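Local coordinates for divalent cation tolerance protein (Thermus thermophilus, PDB 1NZA) that is probably involved in resistance toward heavy metals, as a homotrimeric member of the CutA family with a ferredoxin-like, GlnB-related fold, at residues R16-A21 against K72-Y77; A28-I33 against L56-T61. All coordinates share one frame; numbering follows the deposited sequence.

Contact 1: R16-A21 against K72-Y77; sequences RTIAKA and KALHPY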
loop_
_atom_site.group_PDB
_atom_site.type_symbol
_atom_site.label_atom_id
_atom_site.label_comp_id
_atom_site.label_asym_id
_atom_site.label_seq_id
_atom_site.Cartn_x
_atom_site.Cartn_y
_atom_site.Cartn_z
ATOM N N ARG A 16 -17.173 -3.610 -3.359
ATOM C CA ARG A 16 -18.125 -2.856 -2.553
ATOM C C ARG A 16 -18.843 -3.703 -1.506
ATOM O O ARG A 16 -19.033 -3.263 -0.370
ATOM C CB ARG A 16 -19.146 -2.173 -3.468
ATOM C CG ARG A 16 -18.528 -1.116 -4.363
ATOM C CD ARG A 16 -19.588 -0.427 -5.202
ATOM N NE ARG A 16 -20.536 0.313 -4.368
ATOM C CZ ARG A 16 -20.272 1.478 -3.785
ATOM N NH1 ARG A 16 -21.197 2.071 -3.039
ATOM N NH2 ARG A 16 -19.090 2.060 -3.955
ATOM N N THR A 17 -19.243 -4.910 -1.892
ATOM C CA THR A 17 -19.930 -5.814 -0.973
ATOM C C THR A 17 -19.037 -6.109 0.233
ATOM O O THR A 17 -19.478 -6.031 1.386
ATOM C CB THR A 17 -20.280 -7.140 -1.662
ATOM O OG1 THR A 17 -21.123 -6.881 -2.790
ATOM C CG2 THR A 17 -20.996 -8.074 -0.694
ATOM N N ILE A 18 -17.777 -6.447 -0.030
ATOM C CA ILE A 18 -16.852 -6.735 1.063
ATOM C C ILE A 18 -16.542 -5.490 1.889
ATOM O O ILE A 18 -16.522 -5.541 3.123
ATOM C CB ILE A 18 -15.548 -7.366 0.528
ATOM C CG1 ILE A 18 -15.830 -8.797 0.067
ATOM C CG2 ILE A 18 -14.469 -7.361 1.601
ATOM C CD1 ILE A 18 -14.646 -9.471 -0.595
ATOM N N ALA A 19 -16.313 -4.363 1.224
ATOM C CA ALA A 19 -16.022 -3.132 1.952
ATOM C C ALA A 19 -17.180 -2.772 2.877
ATOM O O ALA A 19 -16.975 -2.458 4.048
ATOM C CB ALA A 19 -15.757 -1.983 0.975
ATOM N N LYS A 20 -18.402 -2.829 2.352
ATOM C CA LYS A 20 -19.568 -2.489 3.156
ATOM C C LYS A 20 -19.784 -3.474 4.294
ATOM O O LYS A 20 -20.046 -3.076 5.430
ATOM C CB LYS A 20 -20.821 -2.420 2.278
ATOM C CG LYS A 20 -20.820 -1.256 1.306
ATOM C CD LYS A 20 -22.197 -1.036 0.698
ATOM C CE LYS A 20 -22.660 -2.236 -0.109
ATOM N NZ LYS A 20 -23.990 -1.983 -0.731
ATOM N N ALA A 21 -19.669 -4.762 3.993
ATOM C CA ALA A 21 -19.860 -5.794 5.004
ATOM C C ALA A 21 -18.883 -5.635 6.168
ATOM O O ALA A 21 -19.277 -5.713 7.330
ATOM C CB ALA A 21 -19.712 -7.168 4.376
ATOM N N LYS A 72 -13.574 -14.646 3.514
ATOM C CA LYS A 72 -13.590 -15.919 2.805
ATOM C C LYS A 72 -15.011 -16.275 2.379
ATOM O O LYS A 72 -15.220 -16.855 1.314
ATOM C CB LYS A 72 -13.011 -17.025 3.688
ATOM C CG LYS A 72 -11.524 -16.864 3.951
ATOM C CD LYS A 72 -11.012 -17.921 4.912
ATOM C CE LYS A 72 -9.541 -17.695 5.218
ATOM N NZ LYS A 72 -9.044 -18.633 6.259
ATOM N N ALA A 73 -15.984 -15.907 3.208
ATOM C CA ALA A 73 -17.391 -16.183 2.929
ATOM C C ALA A 73 -17.917 -15.359 1.756
ATOM O O ALA A 73 -18.580 -15.887 0.861
ATOM C CB ALA A 73 -18.232 -15.906 4.170
ATOM N N LEU A 74 -17.620 -14.063 1.772
ATOM C CA LEU A 74 -18.067 -13.153 0.723
ATOM C C LEU A 74 -17.249 -13.263 -0.561
ATOM O O LEU A 74 -17.797 -13.172 -1.656
ATOM C CB LEU A 74 -18.022 -11.709 1.232
ATOM C CG LEU A 74 -18.948 -11.341 2.398
ATOM C CD1 LEU A 74 -18.595 -9.960 2.918
ATOM C CD2 LEU A 74 -20.403 -11.387 1.945
ATOM N N HIS A 75 -15.942 -13.465 -0.430
ATOM C CA HIS A 75 -15.063 -13.562 -1.593
ATOM C C HIS A 75 -15.396 -14.810 -2.413
ATOM O O HIS A 75 -15.530 -15.907 -1.870
ATOM C CB HIS A 75 -13.599 -13.592 -1.137
ATOM C CG HIS A 75 -12.624 -13.136 -2.181
ATOM N ND1 HIS A 75 -12.398 -13.832 -3.348
ATOM C CD2 HIS A 75 -11.800 -12.061 -2.218
ATOM C CE1 HIS A 75 -11.473 -13.208 -4.059
ATOM N NE2 HIS A 75 -11.094 -12.131 -3.394
ATOM N N PRO A 76 -15.529 -14.657 -3.740
ATOM C CA PRO A 76 -15.856 -15.775 -4.631
ATOM C C PRO A 76 -14.789 -16.855 -4.805
ATOM O O PRO A 76 -15.113 -17.993 -5.143
ATOM C CB PRO A 76 -16.190 -15.074 -5.945
ATOM C CG PRO A 76 -15.279 -13.885 -5.921
ATOM C CD PRO A 76 -15.440 -13.396 -4.499
ATOM N N TYR A 77 -13.528 -16.508 -4.570
ATOM C CA TYR A 77 -12.442 -17.469 -4.739
ATOM C C TYR A 77 -12.043 -18.167 -3.441
ATOM O O TYR A 77 -12.093 -17.582 -2.359
ATOM C CB TYR A 77 -11.246 -16.765 -5.394
ATOM C CG TYR A 77 -11.583 -16.210 -6.771
ATOM C CD1 TYR A 77 -10.778 -15.243 -7.379
ATOM C CD2 TYR A 77 -12.722 -16.645 -7.461
ATOM C CE1 TYR A 77 -11.103 -14.720 -8.640
ATOM C CE2 TYR A 77 -13.054 -16.130 -8.717
ATOM C CZ TYR A 77 -12.243 -15.168 -9.302
ATOM O OH TYR A 77 -12.581 -14.648 -10.540
#

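Contact 2: A28-I33 against L56-T61; sequences AACVNI and LVKTTT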
loop_
_atom_site.group_PDB
_atom_site.type_symbol
_atom_site.label_atom_id
_atom_site.label_comp_id
_atom_site.label_asym_id
_atom_site.label_seq_id
_atom_site.Cartn_x
_atom_site.Cartn_y
_atom_site.Cartn_z
ATOM N N ALA A 28 -13.918 -3.374 10.581
ATOM C CA ALA A 28 -13.003 -2.398 10.006
ATOM C C ALA A 28 -13.686 -1.044 10.154
ATOM O O ALA A 28 -14.916 -0.964 10.133
ATOM C CB ALA A 28 -12.745 -2.714 8.539
ATOM N N ALA A 29 -12.898 0.012 10.318
ATOM C CA ALA A 29 -13.450 1.349 10.482
ATOM C C ALA A 29 -13.497 2.065 9.143
ATOM O O ALA A 29 -14.335 2.937 8.914
ATOM C CB ALA A 29 -12.600 2.151 11.449
ATOM N N CYS A 30 -12.584 1.683 8.259
ATOM C CA CYS A 30 -12.501 2.307 6.946
ATOM C C CYS A 30 -11.976 1.328 5.916
ATOM O O CYS A 30 -11.172 0.451 6.234
ATOM C CB CYS A 30 -11.564 3.511 7.025
ATOM S SG CYS A 30 -11.265 4.353 5.455
ATOM N N VAL A 31 -12.439 1.468 4.679
ATOM C CA VAL A 31 -11.964 0.614 3.599
ATOM C C VAL A 31 -11.809 1.467 2.349
ATOM O O VAL A 31 -12.741 2.178 1.966
ATOM C CB VAL A 31 -12.949 -0.530 3.283
ATOM C CG1 VAL A 31 -12.454 -1.316 2.083
ATOM C CG2 VAL A 31 -13.089 -1.456 4.485
ATOM N N ASN A 32 -10.629 1.416 1.731
ATOM C CA ASN A 32 -10.374 2.172 0.503
ATOM C C ASN A 32 -10.366 1.183 -0.652
ATOM O O ASN A 32 -9.737 0.131 -0.558
ATOM C CB ASN A 32 -8.998 2.848 0.523
ATOM C CG ASN A 32 -8.800 3.765 1.704
ATOM O OD1 ASN A 32 -7.773 3.694 2.380
ATOM N ND2 ASN A 32 -9.766 4.642 1.953
ATOM N N ILE A 33 -11.048 1.527 -1.742
ATOM C CA ILE A 33 -11.076 0.671 -2.922
ATOM C C ILE A 33 -10.284 1.346 -4.031
ATOM O O ILE A 33 -10.595 2.475 -4.421
ATOM C CB ILE A 33 -12.517 0.446 -3.422
ATOM C CG1 ILE A 33 -13.345 -0.226 -2.320
ATOM C CG2 ILE A 33 -12.500 -0.396 -4.716
ATOM C CD1 ILE A 33 -14.822 -0.376 -2.669
ATOM N N LEU A 56 -7.962 -1.588 0.758
ATOM C CA LEU A 56 -7.024 -1.259 1.842
ATOM C C LEU A 56 -7.945 -1.134 3.047
ATOM O O LEU A 56 -8.741 -0.199 3.134
ATOM C CB LEU A 56 -6.311 0.072 1.590
ATOM C CG LEU A 56 -5.409 0.179 0.359
ATOM C CD1 LEU A 56 -4.681 1.522 0.355
ATOM C CD2 LEU A 56 -4.410 -0.937 0.378
ATOM N N VAL A 57 -7.836 -2.083 3.973
ATOM C CA VAL A 57 -8.704 -2.127 5.148
ATOM C C VAL A 57 -8.033 -1.710 6.454
ATOM O O VAL A 57 -7.032 -2.298 6.851
ATOM C CB VAL A 57 -9.259 -3.556 5.336
ATOM C CG1 VAL A 57 -10.328 -3.565 6.424
ATOM C CG2 VAL A 57 -9.822 -4.072 4.012
ATOM N N LYS A 58 -8.597 -0.706 7.122
ATOM C CA LYS A 58 -8.057 -0.225 8.397
ATOM C C LYS A 58 -8.752 -0.996 9.521
ATOM O O LYS A 58 -9.936 -0.788 9.786
ATOM C CB LYS A 58 -8.330 1.269 8.551
ATOM C CG LYS A 58 -8.119 2.069 7.274
ATOM C CD LYS A 58 -6.705 1.942 6.739
ATOM C CE LYS A 58 -6.671 2.303 5.265
ATOM N NZ LYS A 58 -7.411 3.579 5.006
ATOM N N THR A 59 -8.013 -1.872 10.194
ATOM C CA THR A 59 -8.606 -2.689 11.248
ATOM C C THR A 59 -7.618 -2.968 12.387
ATOM O O THR A 59 -6.644 -2.238 12.553
ATOM C CB THR A 59 -9.106 -4.014 10.636
ATOM O OG1 THR A 59 -9.784 -4.796 11.628
ATOM C CG2 THR A 59 -7.940 -4.797 10.064
ATOM N N THR A 60 -7.885 -4.009 13.175
ATOM C CA THR A 60 -7.011 -4.373 14.292
ATOM C C THR A 60 -6.763 -5.882 14.335
ATOM O O THR A 60 -7.493 -6.666 13.726
ATOM C CB THR A 60 -7.618 -3.958 15.646
ATOM O OG1 THR A 60 -8.756 -4.781 15.928
ATOM C CG2 THR A 60 -8.053 -2.510 15.616
ATOM N N THR A 61 -5.728 -6.287 15.064
ATOM C CA THR A 61 -5.398 -7.702 15.179
ATOM C C THR A 61 -6.512 -8.481 15.872
ATOM O O THR A 61 -6.668 -9.680 15.652
ATOM C CB THR A 61 -4.093 -7.910 15.969
ATOM O OG1 THR A 61 -4.168 -7.202 17.214
ATOM C CG2 THR A 61 -2.907 -7.407 15.172
#

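Contact 1: R16-A21 against K72-Y77
Leu74, on the last turn of helix 64-74, sets its side chain against Ile18 and Ala21 of helix 12-24. The tight part lies at its CD1 branch: this methyl stands 3.3 Å from Ala21 CB, closer than usual for two carbons, and also borders Ile18 CG1. The Ile18 and Leu74 side chains run antiparallel alongside each other, with Ile18 CG1 3.8 Å from Leu74 CB. Chi1 of Ile18 (-72°) places CG1 opposite the carbonyl carbon, and the extended chi2 carries CD1 on to His75, meeting the ring obliquely at CD2 (4.2 Å). The other branch of Leu74 is the loose side. There CD2 only grazes Thr17 CG2 at 4.3 Å, and both residues are partly exposed; Thr17 OG1 turns back to Glu13 O of its own helix. His75, where the chain leaves the helix, is buried: Tyr77 N donates to ND1 in the ring plane (3.2 Å), and NE2 bonds Thr8 O of strand 2-9. Bonds at both nitrogens fix the ring's rotation, and the one at NE2 ties the helix end to the sheet. No hydrogen bond crosses between the segments, so the two helices of this ferredoxin-like fold are joined here by apolar packing.

Contact 2: A28-I33 against L56-T61
With CG of Asn32 opposite its carbonyl carbon (chi1 -57°) and the Lys58 chain folded at chi2 and chi4, a carboxamide and an ammonium group come together, the two side chains meeting nearly perpendicular. Lys58 NZ donates to Asn32 OD1 at 2.7 Å, from a position tilted off the carbonyl plane. On its way the lysine chain passes Cys30, CG lying 3.7 Å from Cys30 CB. Beneath this pair the antiparallel strands 30-42 and 47-60 of the hairpin are stitched by backbone bonds. Asn32 and Leu56 form a hydrogen-bonded pair, exchanging N-H and C=O in both directions (2.9 Å for Asn32 N to Leu56 O); Lys58 N reaches Cys30 O, and Ala29 N reaches Lys58 O at 3.1 Å. On the opposite face Val31 and Val57 run alongside each other, and Val57 CG1 presses on Ala28 CB at a tight 3.3 Å. Lys58 NZ also makes a salt bridge to Glu81 of the second subunit, and a strand of that subunit pairs with residues 30-33, extending the sheet. The buried ammonium is therefore shared between an amide and a carboxylate, which should favour its charged form and couples the hairpin to the trimer interface.

Both contacts are largely buried, but they occupy different layers of the fold. Contact 1 joins two helices packed on one side of the sheet, and its outer margin is partly exposed; contact 2 lies within the sheet itself, where every touching residue is buried. Helix 12-24 leads into strand 30-42, and strand 47-60 into helix 64-74, so contact 1 joins the two helices and contact 2 the two strands of the same run of chain. The layers meet directly, with Ala19 CB 3.5 Å from Val31 CG1. Apolar packing accounts for contact 1, whereas contact 2 adds backbone hydrogen bonds and a buried lysine. Contact 2 continues into the second subunit; Arg16, outside contact 1's packing, salt-bridges Glu49 of that subunit.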